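Local structure of flavocytochrome C3 fumarate reductase (Shewanella frigidimarina, 1QO8) at residues V147-K152 / Q263-R268. The protein catalyses the essentially unidirectional reduction of fumarate to succinate, using one FAD and four covalently bound hemes c per subunit. Numbering follows the deposited sequence.
With FAD (flavin-adenine dinucleotide), chain G.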
loop_
_atom_site.group_PDB
_atom_site.type_symbol
_atom_site.label_atom_id
_atom_site.label_comp_id
_atom_site.label_asym_id
_atom_site.label_seq_id
_atom_site.Cartn_x
_atom_site.Cartn_y
_atom_site.Cartn_z
ATOM N N VAL A 147 25.037 -18.688 12.516
ATOM C CA VAL A 147 24.232 -17.469 12.404
ATOM C C VAL A 147 25.149 -16.270 12.209
ATOM O O VAL A 147 26.147 -16.155 12.908
ATOM C CB VAL A 147 23.417 -17.233 13.690
ATOM C CG1 VAL A 147 22.757 -15.849 13.782
ATOM C CG2 VAL A 147 22.320 -18.272 13.818
ATOM N N ILE A 148 24.821 -15.378 11.283
ATOM C CA ILE A 148 25.403 -14.046 11.293
ATOM C C ILE A 148 24.266 -13.078 11.703
ATOM O O ILE A 148 23.174 -13.351 11.235
ATOM C CB ILE A 148 26.023 -13.682 9.936
ATOM C CG1 ILE A 148 27.280 -14.611 9.711
ATOM C CG2 ILE A 148 26.420 -12.228 9.826
ATOM C CD1 ILE A 148 27.873 -14.385 8.328
ATOM N N LEU A 149 24.559 -12.087 12.537
ATOM C CA LEU A 149 23.500 -11.166 12.988
ATOM C C LEU A 149 23.997 -9.835 12.469
ATOM O O LEU A 149 25.133 -9.584 12.942
ATOM C CB LEU A 149 23.352 -11.088 14.512
ATOM C CG LEU A 149 22.486 -9.963 15.104
ATOM C CD1 LEU A 149 21.087 -9.942 14.435
ATOM C CD2 LEU A 149 22.288 -10.163 16.620
ATOM N N VAL A 150 23.287 -9.078 11.659
ATOM C CA VAL A 150 23.824 -7.795 11.215
ATOM C C VAL A 150 22.925 -6.617 11.612
ATOM O O VAL A 150 21.694 -6.754 11.649
ATOM C CB VAL A 150 24.029 -7.712 9.689
ATOM C CG1 VAL A 150 25.003 -8.791 9.161
ATOM C CG2 VAL A 150 22.726 -7.933 8.913
ATOM N N ASP A 151 23.530 -5.414 11.859
ATOM C CA ASP A 151 22.610 -4.297 12.120
ATOM C C ASP A 151 23.202 -3.097 11.433
ATOM O O ASP A 151 24.399 -2.929 11.588
ATOM C CB ASP A 151 22.432 -4.021 13.637
ATOM C CG ASP A 151 21.299 -3.019 13.873
ATOM O OD1 ASP A 151 21.447 -1.839 13.580
ATOM O OD2 ASP A 151 20.250 -3.505 14.387
ATOM N N LYS A 152 22.415 -2.215 10.791
ATOM C CA LYS A 152 23.041 -1.085 10.099
ATOM C C LYS A 152 23.446 0.045 11.034
ATOM O O LYS A 152 24.040 1.016 10.522
ATOM C CB LYS A 152 22.085 -0.541 9.024
ATOM C CG LYS A 152 20.811 0.099 9.726
ATOM C CD LYS A 152 19.867 0.653 8.649
ATOM C CE LYS A 152 18.424 0.994 9.296
ATOM N NZ LYS A 152 17.829 1.931 8.241
ATOM N N GLN A 263 26.583 -16.738 23.928
ATOM C CA GLN A 263 26.430 -17.856 23.032
ATOM C C GLN A 263 27.322 -17.699 21.802
ATOM O O GLN A 263 27.068 -18.425 20.853
ATOM C CB GLN A 263 25.000 -17.934 22.462
ATOM C CG GLN A 263 23.923 -18.307 23.459
ATOM C CD GLN A 263 24.083 -19.785 23.800
ATOM O OE1 GLN A 263 24.083 -20.600 22.872
ATOM N NE2 GLN A 263 24.251 -20.029 25.088
ATOM N N GLY A 264 28.193 -16.732 21.735
ATOM C CA GLY A 264 29.070 -16.435 20.641
ATOM C C GLY A 264 28.511 -15.854 19.361
ATOM O O GLY A 264 29.149 -15.818 18.294
ATOM N N ILE A 265 27.281 -15.352 19.395
ATOM C CA ILE A 265 26.744 -14.557 18.299
ATOM C C ILE A 265 27.205 -13.120 18.490
ATOM O O ILE A 265 26.666 -12.472 19.445
ATOM C CB ILE A 265 25.219 -14.521 18.387
ATOM C CG1 ILE A 265 24.675 -15.955 18.460
ATOM C CG2 ILE A 265 24.692 -13.705 17.220
ATOM C CD1 ILE A 265 23.216 -15.958 18.882
ATOM N N ASP A 266 28.128 -12.640 17.674
ATOM C CA ASP A 266 28.439 -11.223 17.790
ATOM C C ASP A 266 27.603 -10.429 16.791
ATOM O O ASP A 266 27.599 -10.825 15.601
ATOM C CB ASP A 266 29.948 -11.008 17.638
ATOM C CG ASP A 266 30.673 -11.621 18.851
ATOM O OD1 ASP A 266 29.999 -12.092 19.821
ATOM O OD2 ASP A 266 31.926 -11.614 18.816
ATOM N N THR A 267 27.005 -9.304 17.118
ATOM C CA THR A 267 26.397 -8.512 16.062
ATOM C C THR A 267 27.412 -7.848 15.135
ATOM O O THR A 267 28.348 -7.177 15.607
ATOM C CB THR A 267 25.426 -7.524 16.704
ATOM O OG1 THR A 267 24.983 -6.478 15.771
ATOM C CG2 THR A 267 26.241 -6.958 17.816
ATOM N N ARG A 268 27.217 -7.886 13.820
ATOM C CA ARG A 268 28.034 -7.026 12.956
ATOM C C ARG A 268 27.337 -5.685 12.826
ATOM O O ARG A 268 26.342 -5.628 12.122
ATOM C CB ARG A 268 28.173 -7.684 11.596
ATOM C CG ARG A 268 29.326 -7.678 10.671
ATOM C CD ARG A 268 29.232 -8.747 9.522
ATOM N NE ARG A 268 29.742 -10.050 9.947
ATOM C CZ ARG A 268 30.243 -10.937 9.030
ATOM N NH1 ARG A 268 30.205 -10.606 7.735
ATOM N NH2 ARG A 268 30.757 -12.107 9.374
HETATM P PA FAD G . 13.444 -2.818 16.131
HETATM O O1A FAD G . 13.635 -2.940 17.611
HETATM O O2A FAD G . 13.286 -1.606 15.546
HETATM O O5B FAD G . 14.887 -3.152 15.607
HETATM C C5B FAD G . 15.200 -3.356 14.168
HETATM C C4B FAD G . 16.801 -3.438 14.020
HETATM O O4B FAD G . 16.996 -3.646 12.537
HETATM C C3B FAD G . 17.466 -2.044 14.270
HETATM O O3B FAD G . 18.385 -1.911 15.258
HETATM C C2B FAD G . 17.739 -1.460 12.835
HETATM O O2B FAD G . 18.896 -0.595 12.737
HETATM C C1B FAD G . 18.081 -2.720 12.132
HETATM N N9A FAD G . 17.892 -2.639 10.677
HETATM C C8A FAD G . 16.916 -1.977 9.975
HETATM N N7A FAD G . 17.118 -2.018 8.687
HETATM C C5A FAD G . 18.290 -2.748 8.510
HETATM C C6A FAD G . 19.094 -3.073 7.335
HETATM N N6A FAD G . 18.776 -2.737 6.116
HETATM N N1A FAD G . 20.183 -3.838 7.598
HETATM C C2A FAD G . 20.608 -4.149 8.870
HETATM N N3A FAD G . 19.935 -3.869 10.009
HETATM C C4A FAD G . 18.811 -3.149 9.746
HETATM N N1 FAD G . 5.475 -1.961 22.116
HETATM C C2 FAD G . 5.083 -2.716 23.106
HETATM O O2 FAD G . 4.511 -3.755 23.051
HETATM N N3 FAD G . 5.313 -2.366 24.472
HETATM C C4 FAD G . 5.995 -1.171 24.674
HETATM O O4 FAD G . 6.181 -0.788 25.794
HETATM C C4X FAD G . 6.363 -0.317 23.548
HETATM N N5 FAD G . 6.962 0.864 23.764
HETATM C C5X FAD G . 7.382 1.630 22.729
HETATM C C6 FAD G . 8.015 2.845 23.027
HETATM C C7 FAD G . 8.460 3.641 21.999
HETATM C C7M FAD G . 9.147 4.949 22.232
HETATM C C8 FAD G . 8.295 3.174 20.646
HETATM C C8M FAD G . 8.842 3.999 19.521
HETATM C C9 FAD G . 7.704 1.972 20.354
HETATM C C9A FAD G . 7.235 1.167 21.365
HETATM N N10 FAD G . 6.581 -0.069 21.189
HETATM C C10 FAD G . 6.146 -0.810 22.220
HETATM C "C1'" FAD G . 6.708 -0.793 19.884
HETATM C "C2'" FAD G . 7.787 -1.921 20.008
HETATM O "O2'" FAD G . 8.815 -1.243 20.807
HETATM C "C3'" FAD G . 8.419 -2.039 18.599
HETATM O "O3'" FAD G . 7.427 -2.399 17.628
HETATM C "C4'" FAD G . 9.234 -3.376 18.590
HETATM O "O4'" FAD G . 10.325 -3.117 19.526
HETATM C "C5'" FAD G . 9.863 -3.482 17.155
HETATM O "O5'" FAD G . 10.965 -4.575 17.340
HETATM P P FAD G . 11.771 -5.135 16.153
HETATM O O1P FAD G . 12.671 -6.180 16.772
HETATM O O2P FAD G . 10.793 -5.482 15.222
HETATM O O3P FAD G . 12.423 -3.961 15.608
#
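In the Rossmann-type FAD-binding fold, an acidic residue just past the end of the second strand holds the adenosine ribose; here Val150, at that end, pairs in parallel with Arg268 of the outermost strand. Both backbone groups of Arg268 bond to strand 147-150 and its end, bracketing Val150: its N gives a nearly straight bond (172°) to Leu149 O at 2.8 Å, and its O takes one from Asp151 N, also 2.8 Å, with the donor tilted from the carbonyl plane. Asp151 has CG anti to the backbone N (chi1 -171°), which carries its carboxylate away from the edge strand; steadied by the amides of Ala129 and Ala153, it accepts hydrogen bonds from both ribose hydroxyls, O2B to OD1 at 3.0 Å and O3B to OD2 at 2.6 Å. Lys152 lies extended across one face of the adenine, its CE 3.3 Å from FAD N7A, and its NZ forms a salt bridge with Asp339. Cut back to an alanine, this side chain would probably leave that face less covered and Asp339 without its lysine partner. On the Val150 side of the sheet, Ile148 CG2 lies over one guanidinium face of Arg268, offset toward its rim, while NH1 reaches Glu120 in a salt bridge. On the other side, Leu149 CD2 meets Thr267 CB at 4.1 Å and Ile265 CG2 packs on Leu149 CB. Helix 131-143 covers this second face through Phe134 and Ser137, and strand 124-127 flanks strand 147-150 opposite strand 267-268.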